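Local atomic coordinates of PrgX (Enterococcus faecalis, PDB entry 2AWI), a protein that acts as the receptor for the peptide sex pheromone cCF10 and, probably as a DNA-binding transcriptional repressor, takes part in regulating conjugation. Residues 85-96 and 116-127. The protein carries 1 engineered substitution. Sequence-based numbering, arbitrary orientation.
Sequences IFTNPDLFDKNF and YISIAHHYNIEV
The carbonyl oxygen of Tyr116 receives the helical bond from Ala120 N at 2.9 Å and also meets the edge of the Phe92 ring, whose CE1 lies 3.3 Å from that O, near the ring plane. Phe92 reaches this position with CG anti to its backbone N (chi1 -179°), which carries the ring in among residues of 116-127. Over one face comes the CD1 methyl of Ile125, a CH-pi contact 4.0 Å from the ring centroid, while CB of Phe96 in its own helix covers the opposite face. CG1 of Val127 closes on the edge at CZ, and CB of Ala120 approaches CZ obliquely at 3.6 Å. The bond from Ile125 N to Ala120 O turns the chain back after the helix, so that the Ile125 side chain can reach this ring.

Tyr116 fits as a knob among Ile85, Phe92, Asn95 and Phe96. Its hydroxyl end lies beside Ile85 CD1, with Asn95 CB at the ring edge, and its CB lies 3.5 Å from Phe96 CD1. The Phe96 and Tyr116 rings are inclined at 31°.

At the other end of the contact, Phe86, His122 and Tyr123 form an aromatic cluster. The Tyr123 hydroxyl sits over the centre of the Phe86 ring and appears to donate to Phe86 O, in a bond modelled so short that its details are doubtful. Pro89 CG rests on one face of the Tyr123 ring, and His122 CD2 on the other. Ile119 links the two ends, with CG2 against Phe92 CD1 and CG1 at the edge of the Phe86 ring.

Residues 92-96 and 116-122 run nearly antiparallel, at 154°, the axes of these short segments approaching to 11.4 Å. Through these side chains helix 107-122, within the family's TPR region, packs against helix 92-102 and the end of helix 74-87, where Tyr116 and Ile119 also touch Ile82.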
ATOM      1  N   ILE A  85      44.546   3.839   4.086  1.00 63.98           N
ATOM      2  CA  ILE A  85      44.778   5.214   4.519  1.00 62.58           C
ATOM      3  C   ILE A  85      43.484   5.919   4.909  1.00 61.86           C
ATOM      4  O   ILE A  85      43.503   6.865   5.694  1.00 63.75           O
ATOM      5  CB  ILE A  85      45.501   6.041   3.421  1.00 65.81           C
ATOM      6  CG1 ILE A  85      46.907   5.484   3.193  1.00 65.46           C
ATOM      7  CG2 ILE A  85      45.590   7.508   3.838  1.00 63.77           C
ATOM      8  CD1 ILE A  85      47.724   6.255   2.179  1.00 68.65           C
ATOM      9  N   PHE A  86      42.359   5.464   4.369  1.00 65.30           N
ATOM     10  CA  PHE A  86      41.080   6.077   4.707  1.00 65.91           C
ATOM     11  C   PHE A  86      40.733   5.806   6.167  1.00 67.05           C
ATOM     12  O   PHE A  86      40.225   6.677   6.866  1.00 65.98           O
ATOM     13  CB  PHE A  86      39.955   5.538   3.819  1.00 52.83           C
ATOM     14  CG  PHE A  86      38.589   6.034   4.216  1.00 52.49           C
ATOM     15  CD1 PHE A  86      38.264   7.383   4.104  1.00 48.55           C
ATOM     16  CD2 PHE A  86      37.638   5.155   4.729  1.00 53.32           C
ATOM     17  CE1 PHE A  86      37.015   7.857   4.497  1.00 50.94           C
ATOM     18  CE2 PHE A  86      36.384   5.616   5.127  1.00 52.89           C
ATOM     19  CZ  PHE A  86      36.072   6.972   5.010  1.00 52.09           C
ATOM     20  N   THR A  87      41.003   4.588   6.622  1.00 59.09           N
ATOM     21  CA  THR A  87      40.714   4.209   7.998  1.00 61.55           C
ATOM     22  C   THR A  87      41.749   4.799   8.956  1.00 61.53           C
ATOM     23  O   THR A  87      41.416   5.210  10.069  1.00 61.98           O
ATOM     24  CB  THR A  87      40.691   2.669   8.159  1.00 76.77           C
ATOM     25  OG1 THR A  87      41.921   2.115   7.671  1.00 77.61           O
ATOM     26  CG2 THR A  87      39.526   2.068   7.385  1.00 75.12           C
ATOM     27  N   ASN A  88      43.004   4.842   8.514  1.00 65.67           N
ATOM     28  CA  ASN A  88      44.089   5.379   9.330  1.00 65.53           C
ATOM     29  C   ASN A  88      44.779   6.553   8.628  1.00 64.95           C
ATOM     30  O   ASN A  88      45.838   6.395   8.019  1.00 64.63           O
ATOM     31  CB  ASN A  88      45.101   4.271   9.640  1.00 64.46           C
ATOM     32  CG  ASN A  88      46.249   4.752  10.505  1.00 64.60           C
ATOM     33  OD1 ASN A  88      46.056   5.540  11.430  1.00 63.08           O
ATOM     34  ND2 ASN A  88      47.451   4.268  10.216  1.00 69.28           N
ATOM     35  N   PRO A  89      44.180   7.753   8.714  1.00 72.72           N
ATOM     36  CA  PRO A  89      44.698   8.978   8.099  1.00 73.47           C
ATOM     37  C   PRO A  89      46.094   9.448   8.515  1.00 74.12           C
ATOM     38  O   PRO A  89      46.596  10.435   7.978  1.00 73.69           O
ATOM     39  CB  PRO A  89      43.612  10.010   8.416  1.00 75.33           C
ATOM     40  CG  PRO A  89      43.004   9.491   9.679  1.00 75.33           C
ATOM     41  CD  PRO A  89      42.906   8.019   9.403  1.00 75.33           C
ATOM     42  N   ASP A  90      46.723   8.763   9.464  1.00 69.17           N
ATOM     43  CA  ASP A  90      48.068   9.155   9.879  1.00 69.45           C
ATOM     44  C   ASP A  90      49.038   8.787   8.766  1.00 68.34           C
ATOM     45  O   ASP A  90      50.140   9.331   8.668  1.00 67.16           O
ATOM     46  CB  ASP A  90      48.472   8.440  11.175  1.00110.65           C
ATOM     47  CG  ASP A  90      49.984   8.360  11.353  1.00110.65           C
ATOM     48  OD1 ASP A  90      50.621   7.504  10.695  1.00110.65           O
ATOM     49  OD2 ASP A  90      50.541   9.155  12.142  1.00110.65           O
ATOM     50  N   LEU A  91      48.605   7.858   7.921  1.00 75.57           N
ATOM     51  CA  LEU A  91      49.407   7.381   6.804  1.00 75.19           C
ATOM     52  C   LEU A  91      49.351   8.356   5.631  1.00 74.17           C
ATOM     53  O   LEU A  91      50.285   8.441   4.832  1.00 73.75           O
ATOM     54  CB  LEU A  91      48.893   6.011   6.359  1.00 56.51           C
ATOM     55  CG  LEU A  91      48.732   4.969   7.469  1.00 56.45           C
ATOM     56  CD1 LEU A  91      47.989   3.751   6.925  1.00 57.10           C
ATOM     57  CD2 LEU A  91      50.101   4.585   8.018  1.00 54.07           C
ATOM     58  N   PHE A  92      48.243   9.084   5.540  1.00 60.25           N
ATOM     59  CA  PHE A  92      48.010  10.058   4.480  1.00 60.85           C
ATOM     60  C   PHE A  92      49.275  10.822   4.079  1.00 61.00           C
ATOM     61  O   PHE A  92      49.916  10.521   3.070  1.00 60.24           O
ATOM     62  CB  PHE A  92      46.936  11.048   4.940  1.00 61.93           C
ATOM     63  CG  PHE A  92      46.585  12.090   3.921  1.00 61.38           C
ATOM     64  CD1 PHE A  92      45.733  11.792   2.865  1.00 59.47           C
ATOM     65  CD2 PHE A  92      47.104  13.380   4.023  1.00 62.70           C
ATOM     66  CE1 PHE A  92      45.399  12.763   1.926  1.00 55.77           C
ATOM     67  CE2 PHE A  92      46.778  14.355   3.091  1.00 55.32           C
ATOM     68  CZ  PHE A  92      45.922  14.048   2.040  1.00 60.64           C
ATOM     69  N   ASP A  93      49.611  11.810   4.897  1.00 72.11           N
ATOM     70  CA  ASP A  93      50.763  12.678   4.705  1.00 73.92           C
ATOM     71  C   ASP A  93      51.950  12.096   3.942  1.00 74.16           C
ATOM     72  O   ASP A  93      52.269  12.544   2.840  1.00 74.68           O
ATOM     73  CB  ASP A  93      51.243  13.170   6.070  1.00 97.76           C
ATOM     74  CG  ASP A  93      51.798  14.571   6.019  1.00 97.76           C
ATOM     75  OD1 ASP A  93      52.779  14.799   5.282  1.00 97.76           O
ATOM     76  OD2 ASP A  93      51.246  15.446   6.718  1.00 97.76           O
ATOM     77  N   LYS A  94      52.605  11.101   4.531  1.00 63.75           N
ATOM     78  CA  LYS A  94      53.786  10.492   3.925  1.00 63.82           C
ATOM     79  C   LYS A  94      53.541   9.846   2.565  1.00 62.02           C
ATOM     80  O   LYS A  94      54.405   9.889   1.686  1.00 60.16           O
ATOM     81  CB  LYS A  94      54.389   9.469   4.890  1.00 81.04           C
ATOM     82  CG  LYS A  94      55.863   9.187   4.655  1.00 83.03           C
ATOM     83  CD  LYS A  94      56.480   8.511   5.867  1.00 83.03           C
ATOM     84  CE  LYS A  94      57.987   8.369   5.721  1.00 83.03           C
ATOM     85  NZ  LYS A  94      58.618   7.824   6.959  1.00 83.03           N
ATOM     86  N   ASN A  95      52.370   9.245   2.391  1.00 63.65           N
ATOM     87  CA  ASN A  95      52.033   8.601   1.129  1.00 62.58           C
ATOM     88  C   ASN A  95      51.621   9.642   0.105  1.00 62.40           C
ATOM     89  O   ASN A  95      51.947   9.531  -1.077  1.00 62.15           O
ATOM     90  CB  ASN A  95      50.901   7.598   1.336  1.00 57.99           C
ATOM     91  CG  ASN A  95      51.379   6.309   1.967  1.00 57.76           C
ATOM     92  OD1 ASN A  95      50.655   5.676   2.736  1.00 52.51           O
ATOM     93  ND2 ASN A  95      52.599   5.905   1.635  1.00 54.12           N
ATOM     94  N   PHE A  96      50.906  10.660   0.571  1.00 52.78           N
ATOM     95  CA  PHE A  96      50.443  11.732  -0.297  1.00 52.61           C
ATOM     96  C   PHE A  96      51.624  12.482  -0.892  1.00 52.34           C
ATOM     97  O   PHE A  96      51.522  13.050  -1.977  1.00 51.00           O
ATOM     98  CB  PHE A  96      49.564  12.704   0.488  1.00 45.43           C
ATOM     99  CG  PHE A  96      48.969  13.799  -0.350  1.00 45.46           C
ATOM    100  CD1 PHE A  96      48.052  13.502  -1.354  1.00 47.15           C
ATOM    101  CD2 PHE A  96      49.326  15.129  -0.135  1.00 43.31           C
ATOM    102  CE1 PHE A  96      47.495  14.520  -2.136  1.00 46.22           C
ATOM    103  CE2 PHE A  96      48.779  16.151  -0.904  1.00 35.72           C
ATOM    104  CZ  PHE A  96      47.863  15.850  -1.908  1.00 44.62           C
ATOM    105  N   TYR A 116      43.211  10.546  -2.796  1.00 40.71           N
ATOM    106  CA  TYR A 116      43.800  11.170  -1.618  1.00 42.03           C
ATOM    107  C   TYR A 116      43.100  12.492  -1.313  1.00 42.14           C
ATOM    108  O   TYR A 116      42.871  12.828  -0.150  1.00 43.44           O
ATOM    109  CB  TYR A 116      45.293  11.420  -1.828  1.00 47.60           C
ATOM    110  CG  TYR A 116      46.164  10.193  -1.685  1.00 49.30           C
ATOM    111  CD1 TYR A 116      46.071   9.130  -2.586  1.00 45.51           C
ATOM    112  CD2 TYR A 116      47.094  10.100  -0.649  1.00 47.90           C
ATOM    113  CE1 TYR A 116      46.891   8.005  -2.458  1.00 46.91           C
ATOM    114  CE2 TYR A 116      47.915   8.984  -0.512  1.00 48.76           C
ATOM    115  CZ  TYR A 116      47.811   7.942  -1.417  1.00 47.13           C
ATOM    116  OH  TYR A 116      48.630   6.847  -1.270  1.00 47.88           O
ATOM    117  N   ILE A 117      42.758  13.244  -2.354  1.00 54.67           N
ATOM    118  CA  ILE A 117      42.081  14.521  -2.158  1.00 54.16           C
ATOM    119  C   ILE A 117      40.760  14.285  -1.450  1.00 54.91           C
ATOM    120  O   ILE A 117      40.378  15.038  -0.555  1.00 55.12           O
ATOM    121  CB  ILE A 117      41.811  15.231  -3.500  1.00 42.11           C
ATOM    122  CG1 ILE A 117      43.139  15.571  -4.176  1.00 44.97           C
ATOM    123  CG2 ILE A 117      40.991  16.501  -3.269  1.00 38.79           C
ATOM    124  CD1 ILE A 117      44.033  16.479  -3.355  1.00 47.27           C
ATOM    125  N   SER A 118      40.065  13.231  -1.857  1.00 52.35           N
ATOM    126  CA  SER A 118      38.785  12.878  -1.262  1.00 52.37           C
ATOM    127  C   SER A 118      38.976  12.625   0.229  1.00 52.88           C
ATOM    128  O   SER A 118      38.244  13.161   1.060  1.00 54.21           O
ATOM    129  CB  SER A 118      38.233  11.623  -1.933  1.00 44.99           C
ATOM    130  OG  SER A 118      36.956  11.299  -1.420  1.00 46.80           O
ATOM    131  N   ILE A 119      39.968  11.803   0.559  1.00 53.33           N
ATOM    132  CA  ILE A 119      40.275  11.472   1.948  1.00 52.73           C
ATOM    133  C   ILE A 119      40.513  12.740   2.765  1.00 55.46           C
ATOM    134  O   ILE A 119      39.927  12.916   3.832  1.00 57.60           O
ATOM    135  CB  ILE A 119      41.530  10.564   2.041  1.00 42.13           C
ATOM    136  CG1 ILE A 119      41.197   9.152   1.548  1.00 34.21           C
ATOM    137  CG2 ILE A 119      42.039  10.521   3.467  1.00 37.10           C
ATOM    138  CD1 ILE A 119      42.412   8.269   1.364  1.00 34.78           C
ATOM    139  N   ALA A 120      41.374  13.617   2.253  1.00 55.09           N
ATOM    140  CA  ALA A 120      41.703  14.873   2.923  1.00 57.09           C
ATOM    141  C   ALA A 120      40.470  15.743   3.161  1.00 59.46           C
ATOM    142  O   ALA A 120      40.305  16.311   4.239  1.00 59.90           O
ATOM    143  CB  ALA A 120      42.733  15.640   2.108  1.00 50.33           C
ATOM    144  N   HIS A 121      39.608  15.857   2.154  1.00 72.01           N
ATOM    145  CA  HIS A 121      38.396  16.656   2.292  1.00 73.95           C
ATOM    146  C   HIS A 121      37.536  16.108   3.420  1.00 74.77           C
ATOM    147  O   HIS A 121      36.794  16.848   4.070  1.00 75.66           O
ATOM    148  CB  HIS A 121      37.574  16.641   0.996  1.00 56.42           C
ATOM    149  CG  HIS A 121      38.037  17.623  -0.036  1.00 60.33           C
ATOM    150  ND1 HIS A 121      37.271  17.962  -1.133  1.00 62.88           N
ATOM    151  CD2 HIS A 121      39.182  18.341  -0.141  1.00 58.53           C
ATOM    152  CE1 HIS A 121      37.924  18.847  -1.866  1.00 59.63           C
ATOM    153  NE2 HIS A 121      39.085  19.094  -1.286  1.00 59.07           N
ATOM    154  N   HIS A 122      37.646  14.802   3.647  1.00 70.53           N
ATOM    155  CA  HIS A 122      36.869  14.122   4.676  1.00 69.80           C
ATOM    156  C   HIS A 122      37.380  14.398   6.087  1.00 68.99           C
ATOM    157  O   HIS A 122      36.657  14.941   6.922  1.00 69.02           O
ATOM    158  CB  HIS A 122      36.870  12.618   4.403  1.00 61.33           C
ATOM    159  CG  HIS A 122      35.905  11.849   5.251  1.00 65.00           C
ATOM    160  ND1 HIS A 122      34.558  12.141   5.291  1.00 65.63           N
ATOM    161  CD2 HIS A 122      36.088  10.796   6.081  1.00 61.84           C
ATOM    162  CE1 HIS A 122      33.954  11.300   6.111  1.00 62.96           C
ATOM    163  NE2 HIS A 122      34.860  10.474   6.603  1.00 64.37           N
ATOM    164  N   TYR A 123      38.626  14.019   6.352  1.00 63.88           N
ATOM    165  CA  TYR A 123      39.223  14.232   7.664  1.00 62.80           C
ATOM    166  C   TYR A 123      39.777  15.647   7.787  1.00 61.47           C
ATOM    167  O   TYR A 123      40.728  15.903   8.528  1.00 61.64           O
ATOM    168  CB  TYR A 123      40.326  13.202   7.904  1.00 76.24           C
ATOM    169  CG  TYR A 123      39.811  11.783   7.882  1.00 77.38           C
ATOM    170  CD1 TYR A 123      38.736  11.403   8.685  1.00 79.28           C
ATOM    171  CD2 TYR A 123      40.389  10.822   7.056  1.00 79.07           C
ATOM    172  CE1 TYR A 123      38.245  10.104   8.667  1.00 78.32           C
ATOM    173  CE2 TYR A 123      39.905   9.517   7.028  1.00 80.19           C
ATOM    174  CZ  TYR A 123      38.833   9.166   7.837  1.00 78.98           C
ATOM    175  OH  TYR A 123      38.340   7.882   7.818  1.00 75.90           O
ATOM    176  N   ASN A 124      39.156  16.557   7.044  1.00 56.86           N
ATOM    177  CA  ASN A 124      39.527  17.966   7.024  1.00 58.41           C
ATOM    178  C   ASN A 124      41.030  18.223   7.008  1.00 57.70           C
ATOM    179  O   ASN A 124      41.536  19.055   7.762  1.00 56.06           O
ATOM    180  CB  ASN A 124      38.893  18.692   8.213  1.00 81.88           C
ATOM    181  CG  ASN A 124      38.143  19.941   7.797  1.00 81.88           C
ATOM    182  OD1 ASN A 124      37.137  19.866   7.090  1.00 81.88           O
ATOM    183  ND2 ASN A 124      38.632  21.100   8.228  1.00 81.88           N
ATOM    184  N   ILE A 125      41.745  17.504   6.150  1.00 56.30           N
ATOM    185  CA  ILE A 125      43.183  17.696   6.036  1.00 56.32           C
ATOM    186  C   ILE A 125      43.424  18.801   5.007  1.00 56.97           C
ATOM    187  O   ILE A 125      42.660  18.949   4.054  1.00 56.30           O
ATOM    188  CB  ILE A 125      43.898  16.399   5.588  1.00 54.85           C
ATOM    189  CG1 ILE A 125      43.644  15.291   6.617  1.00 55.91           C
ATOM    190  CG2 ILE A 125      45.397  16.644   5.450  1.00 53.58           C
ATOM    191  CD1 ILE A 125      44.429  14.013   6.376  1.00 57.56           C
ATOM    192  N   GLU A 126      44.478  19.583   5.215  1.00 66.92           N
ATOM    193  CA  GLU A 126      44.806  20.678   4.311  1.00 66.91           C
ATOM    194  C   GLU A 126      45.587  20.220   3.084  1.00 64.79           C
ATOM    195  O   GLU A 126      46.677  19.661   3.205  1.00 63.89           O
ATOM    196  CB  GLU A 126      45.619  21.745   5.050  1.00 82.58           C
ATOM    197  CG  GLU A 126      44.864  22.506   6.133  1.00 87.04           C
ATOM    198  CD  GLU A 126      43.737  23.360   5.578  1.00 91.10           C
ATOM    199  OE1 GLU A 126      43.215  24.215   6.326  1.00 87.97           O
ATOM    200  OE2 GLU A 126      43.367  23.175   4.399  1.00 91.10           O
ATOM    201  N   VAL A 127      45.021  20.460   1.905  1.00 64.32           N
ATOM    202  CA  VAL A 127      45.668  20.103   0.643  1.00 62.12           C
ATOM    203  C   VAL A 127      45.670  21.324  -0.273  1.00 61.85           C
ATOM    204  O   VAL A 127      45.040  21.326  -1.328  1.00 62.44           O
ATOM    205  CB  VAL A 127      44.941  18.933  -0.070  1.00 41.32           C
ATOM    206  CG1 VAL A 127      45.372  17.597   0.542  1.00 38.66           C
ATOM    207  CG2 VAL A 127      43.427  19.113   0.044  1.00 37.65           C
TER